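Local coordinates for uncharacterized protein (Aeromonas hydrophila J-1, PDB 6R1J) that probably serves as one component of a tripartite alpha-helical pore-forming toxin, captured here as the soluble form of a triple head mutant, at residues 13-16 and 17-20; 29-32 and 33-36. The protein carries 3 engineered substitutions. All coordinates share one frame; numbering follows the deposited sequence.

Contact 1: residues 13-16 and 17-20. With NA (sodium ion), chain D.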
ATOM      1  N   MET A  13     -20.433  -0.697   3.598  1.00 35.06           N
ATOM      2  CA  MET A  13     -20.691  -0.199   2.225  1.00 36.78           C
ATOM      3  C   MET A  13     -21.304   1.204   2.291  1.00 39.25           C
ATOM      4  O   MET A  13     -20.851   2.049   1.526  1.00 36.34           O
ATOM      5  CB  MET A  13     -21.602  -1.143   1.466  1.00 37.00           C
ATOM      6  CG  MET A  13     -20.882  -2.393   1.018  1.00 38.54           C
ATOM      7  SD  MET A  13     -21.996  -3.648   0.351  1.00 39.17           S
ATOM      8  CE  MET A  13     -22.255  -3.018  -1.299  1.00 40.56           C
ATOM      9  N   GLN A  14     -22.217   1.470   3.228  1.00 38.79           N
ATOM     10  CA  GLN A  14     -22.840   2.819   3.399  1.00 38.13           C
ATOM     11  C   GLN A  14     -21.768   3.858   3.760  1.00 38.33           C
ATOM     12  O   GLN A  14     -21.753   4.966   3.165  1.00 35.57           O
ATOM     13  CB  GLN A  14     -24.018   2.757   4.387  1.00 39.16           C
ATOM     14  CG  GLN A  14     -25.227   2.016   3.823  1.00 40.80           C
ATOM     15  CD  GLN A  14     -26.197   1.539   4.881  1.00 46.34           C
ATOM     16  OE1 GLN A  14     -25.826   1.387   6.027  1.00 39.27           O
ATOM     17  NE2 GLN A  14     -27.420   1.220   4.481  1.00 43.63           N
ATOM     18  N   GLN A  15     -20.845   3.522   4.650  1.00 38.29           N
ATOM     19  CA  GLN A  15     -19.732   4.432   4.997  1.00 41.44           C
ATOM     20  C   GLN A  15     -18.822   4.625   3.783  1.00 38.98           C
ATOM     21  O   GLN A  15     -18.433   5.766   3.514  1.00 43.57           O
ATOM     22  CB  GLN A  15     -18.883   3.855   6.121  1.00 44.83           C
ATOM     23  CG  GLN A  15     -17.556   4.579   6.323  1.00 53.06           C
ATOM     24  CD  GLN A  15     -17.701   6.003   6.826  1.00 59.98           C
ATOM     25  OE1 GLN A  15     -17.475   6.262   8.017  1.00 51.53           O
ATOM     26  NE2 GLN A  15     -18.078   6.934   5.942  1.00 49.78           N
ATOM     27  N   ALA A  16     -18.435   3.560   3.091  1.00 37.24           N
ATOM     28  CA  ALA A  16     -17.471   3.716   1.978  1.00 39.92           C
ATOM     29  C   ALA A  16     -18.108   4.644   0.927  1.00 39.57           C
ATOM     30  O   ALA A  16     -17.393   5.524   0.401  1.00 38.79           O
ATOM     31  CB  ALA A  16     -17.075   2.395   1.390  1.00 32.82           C
ATOM     32  N   GLU A  17     -19.399   4.450   0.677  1.00 37.83           N
ATOM     33  CA  GLU A  17     -20.181   5.208  -0.326  1.00 37.23           C
ATOM     34  C   GLU A  17     -20.133   6.701   0.014  1.00 38.55           C
ATOM     35  O   GLU A  17     -19.905   7.475  -0.914  1.00 38.28           O
ATOM     36  CB  GLU A  17     -21.604   4.667  -0.429  1.00 38.59           C
ATOM     37  CG  GLU A  17     -22.395   5.223  -1.619  1.00 39.72           C
ATOM     38  CD  GLU A  17     -23.190   6.487  -1.363  1.00 45.96           C
ATOM     39  OE1 GLU A  17     -23.304   6.875  -0.170  1.00 42.72           O
ATOM     40  OE2 GLU A  17     -23.683   7.104  -2.370  1.00 42.42           O
ATOM     41  N   ALA A  18     -20.335   7.103   1.268  1.00 36.47           N
ATOM     42  CA  ALA A  18     -20.302   8.530   1.652  1.00 37.01           C
ATOM     43  C   ALA A  18     -18.906   9.093   1.353  1.00 39.79           C
ATOM     44  O   ALA A  18     -18.764  10.199   0.831  1.00 34.13           O
ATOM     45  CB  ALA A  18     -20.615   8.674   3.115  1.00 41.14           C
ATOM     46  N   THR A  19     -17.866   8.333   1.686  1.00 37.32           N
ATOM     47  CA  THR A  19     -16.483   8.760   1.429  1.00 40.94           C
ATOM     48  C   THR A  19     -16.239   8.828  -0.092  1.00 33.76           C
ATOM     49  O   THR A  19     -15.590   9.807  -0.537  1.00 35.88           O
ATOM     50  CB  THR A  19     -15.506   7.872   2.196  1.00 39.93           C
ATOM     51  OG1 THR A  19     -15.862   8.016   3.568  1.00 40.50           O
ATOM     52  CG2 THR A  19     -14.080   8.322   2.012  1.00 39.20           C
ATOM     53  N   ILE A  20     -16.732   7.851  -0.840  1.00 32.86           N
ATOM     54  CA  ILE A  20     -16.570   7.826  -2.317  1.00 37.06           C
ATOM     55  C   ILE A  20     -17.235   9.064  -2.925  1.00 35.98           C
ATOM     56  O   ILE A  20     -16.639   9.647  -3.845  1.00 32.59           O
ATOM     57  CB  ILE A  20     -17.103   6.516  -2.894  1.00 33.49           C
ATOM     58  CG1 ILE A  20     -16.162   5.354  -2.546  1.00 33.29           C
ATOM     59  CG2 ILE A  20     -17.293   6.656  -4.392  1.00 35.81           C
ATOM     60  CD1 ILE A  20     -16.697   3.997  -2.875  1.00 35.65           C
TER
HETATM   61 NA    NA D 302     -25.435   8.746  -2.132  1.00 62.26          NA
HETATM   62  O   HOH W   1     -23.954   5.918   2.204  1.00 41.75           O
HETATM   63  O   HOH W   2     -24.136   9.416   0.434  1.00 54.87           O
HETATM   64  O   HOH W   3     -27.546   6.824  -2.905  1.00 47.41           O
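Glu17 N donates to Met13 O at 2.9 Å, the first of four successive i to i+4 hydrogen bonds that join the two segments into alpha-helix, part of helix 5-21 in a long, almost wholly helical bundle. The four are not equal: Ala18 N to Gln14 O and Thr19 N to Gln15 O are longer, both 3.2 Å, while Ile20 N meets Ala16 O at 2.7 Å, lying in the carbonyl plane. Ala16 keeps the buried turn slim, and its carbonyl oxygen is overlaid by the side chain of Ile20, whose CG1 stands 3.2 Å from Ala16 O. The branched hydrocarbon suits this place because it continues onto Val37 of helix 28-70. The water-lined side belongs to Glu17. Its chain leaves with CG anti to the backbone N (chi1 -169°) and bends at chi2, which carries the carboxylate out beside the helix. OE1 accepts from two waters, one of which also donates to Gln14 O at 2.6 Å and so links carboxylate and main chain. OE2 takes the sodium ion and also accepts a hydrogen bond from Gln21; an anionic side chain is apt here, since the metal would favour its charged form. On another side of the helix Gln15 and Thr19, one turn apart, bring NE2 and OG1 to 3.4 Å at an angle too poor for a hydrogen bond. Both polar ends are engaged by the second subunit instead: the Gln15 amide spans Ser22 O and Ser24 N of that chain, and the Thr19 hydroxyl pairs with its Ser22. The sodium ion sits 2.4 Å from Glu17 OE2; two waters lie at 3.0 Å, long for sodium-oxygen bonds, and one is the second water on OE1.

Contact 2: residues 29-32 and 33-36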
ATOM      1  N   ASN A  29     -14.262   7.291 -15.263  1.00 34.19           N
ATOM      2  CA  ASN A  29     -14.377   5.970 -14.581  1.00 32.12           C
ATOM      3  C   ASN A  29     -14.687   6.145 -13.083  1.00 28.57           C
ATOM      4  O   ASN A  29     -15.377   5.239 -12.565  1.00 34.36           O
ATOM      5  CB  ASN A  29     -13.174   5.059 -14.806  1.00 31.31           C
ATOM      6  CG  ASN A  29     -13.014   4.659 -16.259  1.00 30.95           C
ATOM      7  OD1 ASN A  29     -13.762   3.839 -16.776  1.00 35.32           O
ATOM      8  ND2 ASN A  29     -12.029   5.227 -16.901  1.00 32.36           N
ATOM      9  N   ALA A  30     -14.194   7.202 -12.425  1.00 33.12           N
ATOM     10  CA  ALA A  30     -14.463   7.518 -11.001  1.00 33.56           C
ATOM     11  C   ALA A  30     -15.928   7.937 -10.862  1.00 38.28           C
ATOM     12  O   ALA A  30     -16.636   7.467  -9.960  1.00 31.99           O
ATOM     13  CB  ALA A  30     -13.541   8.588 -10.521  1.00 35.19           C
ATOM     14  N   VAL A  31     -16.405   8.772 -11.780  1.00 34.25           N
ATOM     15  CA  VAL A  31     -17.832   9.173 -11.801  1.00 33.78           C
ATOM     16  C   VAL A  31     -18.705   7.939 -12.057  1.00 26.13           C
ATOM     17  O   VAL A  31     -19.781   7.858 -11.451  1.00 32.91           O
ATOM     18  CB  VAL A  31     -18.090  10.304 -12.815  1.00 34.91           C
ATOM     19  CG1 VAL A  31     -19.561  10.660 -12.843  1.00 34.44           C
ATOM     20  CG2 VAL A  31     -17.280  11.526 -12.463  1.00 35.19           C
ATOM     21  N   ASN A  32     -18.290   7.000 -12.905  1.00 28.95           N
ATOM     22  CA  ASN A  32     -19.018   5.735 -13.131  1.00 30.69           C
ATOM     23  C   ASN A  32     -19.242   5.003 -11.795  1.00 35.85           C
ATOM     24  O   ASN A  32     -20.364   4.594 -11.522  1.00 32.96           O
ATOM     25  CB  ASN A  32     -18.279   4.813 -14.081  1.00 31.27           C
ATOM     26  CG  ASN A  32     -18.241   5.314 -15.517  1.00 38.67           C
ATOM     27  OD1 ASN A  32     -18.843   6.340 -15.843  1.00 32.87           O
ATOM     28  ND2 ASN A  32     -17.476   4.622 -16.343  1.00 29.58           N
ATOM     29  N   ILE A  33     -18.209   4.897 -10.967  1.00 35.28           N
ATOM     30  CA  ILE A  33     -18.286   4.163  -9.662  1.00 33.00           C
ATOM     31  C   ILE A  33     -19.167   4.962  -8.707  1.00 31.80           C
ATOM     32  O   ILE A  33     -19.956   4.338  -7.966  1.00 31.26           O
ATOM     33  CB  ILE A  33     -16.865   3.963  -9.085  1.00 31.26           C
ATOM     34  CG1 ILE A  33     -16.043   3.087 -10.007  1.00 33.60           C
ATOM     35  CG2 ILE A  33     -16.924   3.398  -7.676  1.00 37.17           C
ATOM     36  CD1 ILE A  33     -14.565   3.026  -9.679  1.00 34.50           C
ATOM     37  N   GLN A  34     -18.977   6.281  -8.650  1.00 33.02           N
ATOM     38  CA  GLN A  34     -19.763   7.179  -7.749  1.00 32.72           C
ATOM     39  C   GLN A  34     -21.251   6.965  -8.033  1.00 34.47           C
ATOM     40  O   GLN A  34     -22.064   6.851  -7.066  1.00 36.46           O
ATOM     41  CB  GLN A  34     -19.396   8.655  -7.935  1.00 32.72           C
ATOM     42  CG  GLN A  34     -18.033   9.037  -7.346  1.00 37.86           C
ATOM     43  CD  GLN A  34     -17.724  10.512  -7.439  1.00 38.46           C
ATOM     44  OE1 GLN A  34     -18.029  11.132  -8.448  1.00 40.63           O
ATOM     45  NE2 GLN A  34     -17.132  11.100  -6.400  1.00 35.71           N
ATOM     46  N   GLN A  35     -21.622   6.892  -9.304  1.00 35.66           N
ATOM     47  CA  GLN A  35     -23.053   6.731  -9.669  1.00 36.31           C
ATOM     48  C   GLN A  35     -23.508   5.319  -9.269  1.00 37.81           C
ATOM     49  O   GLN A  35     -24.603   5.181  -8.773  1.00 33.23           O
ATOM     50  CB  GLN A  35     -23.244   6.993 -11.157  1.00 38.91           C
ATOM     51  CG  GLN A  35     -23.050   8.468 -11.490  1.00 49.33           C
ATOM     52  CD  GLN A  35     -24.185   9.281 -10.921  1.00 57.82           C
ATOM     53  OE1 GLN A  35     -25.359   8.945 -11.115  1.00 64.62           O
ATOM     54  NE2 GLN A  35     -23.823  10.327 -10.197  1.00 52.65           N
ATOM     55  N   ASN A  36     -22.724   4.307  -9.614  1.00 33.72           N
ATOM     56  CA  ASN A  36     -22.993   2.884  -9.301  1.00 37.40           C
ATOM     57  C   ASN A  36     -23.197   2.723  -7.786  1.00 37.76           C
ATOM     58  O   ASN A  36     -24.236   2.206  -7.397  1.00 38.99           O
ATOM     59  CB  ASN A  36     -21.840   2.027  -9.822  1.00 34.27           C
ATOM     60  CG  ASN A  36     -22.045   0.542  -9.672  1.00 33.06           C
ATOM     61  OD1 ASN A  36     -22.994   0.111  -9.022  1.00 35.86           O
ATOM     62  ND2 ASN A  36     -21.205  -0.232 -10.347  1.00 32.97           N
TER
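Gln34 sets CG beside its own backbone N (chi1 -73°) and runs on extended (chi2 -176°), a course that lays its chain back along the preceding turn of the alpha-helix, toward Val31. Val31 answers with CG2, likewise beside its backbone N, and the side chains meet where this methyl comes 4.1 Å from Gln34 OE1, a loose van der Waals approach. The methylenes of Gln34 meanwhile cover a main-chain oxygen, CG lying 3.4 Å from Ala30 O. Gln34 N donates to the same Ala30 O at 2.9 Å, in the carbonyl plane. A long amide suits this position because NE2 can reach Phe23 O, in the connection that precedes this helix, and donate to it, while the small Ala30 leaves its side to Phe200 of helix 163-236. Ile33 faces the interior: its CG1 rests over Asn29 O, and the aliphatic branches press on Phe200 and Thr204 as well as on helix 78-157. The Ile33 N to Asn29 O bond is the longest of the four backbone bonds here, at 3.3 Å, with the donor tilted 34° from the carbonyl plane. Asn32 and Asn36, one turn apart, use short amides to tie this helix to helix 78-157: Asn32 ND2 donates to Asp116, while its OD1 accepts from Gln28, and Asn36 ND2 donates to Ala109 O. Gln35, by contrast, is exposed, as befits a polar chain. It bends at chi2 beyond CG, and that CG, set beside its own backbone N, lies 3.3 Å from Val31 O.

In the fold
From the N terminus, helix 5-21 carries contact 1 near its C-terminal end; the chain then turns through residues 22-27 and enters helix 28-70, whose first turns hold contact 2. The two are in series, neither nested nor crossed, and each lies within a single helix, so neither closes a loop itself. Their centres are 13 Å apart, yet they touch directly: Gln34 NE2 of contact 2 lies 3.0 Å from Ile20 O of contact 1, a probable hydrogen bond between the two helices. Helix 163-236 packs against both. Contact 1 also faces the second subunit, whereas contact 2 turns toward helix 78-157 within its own chain.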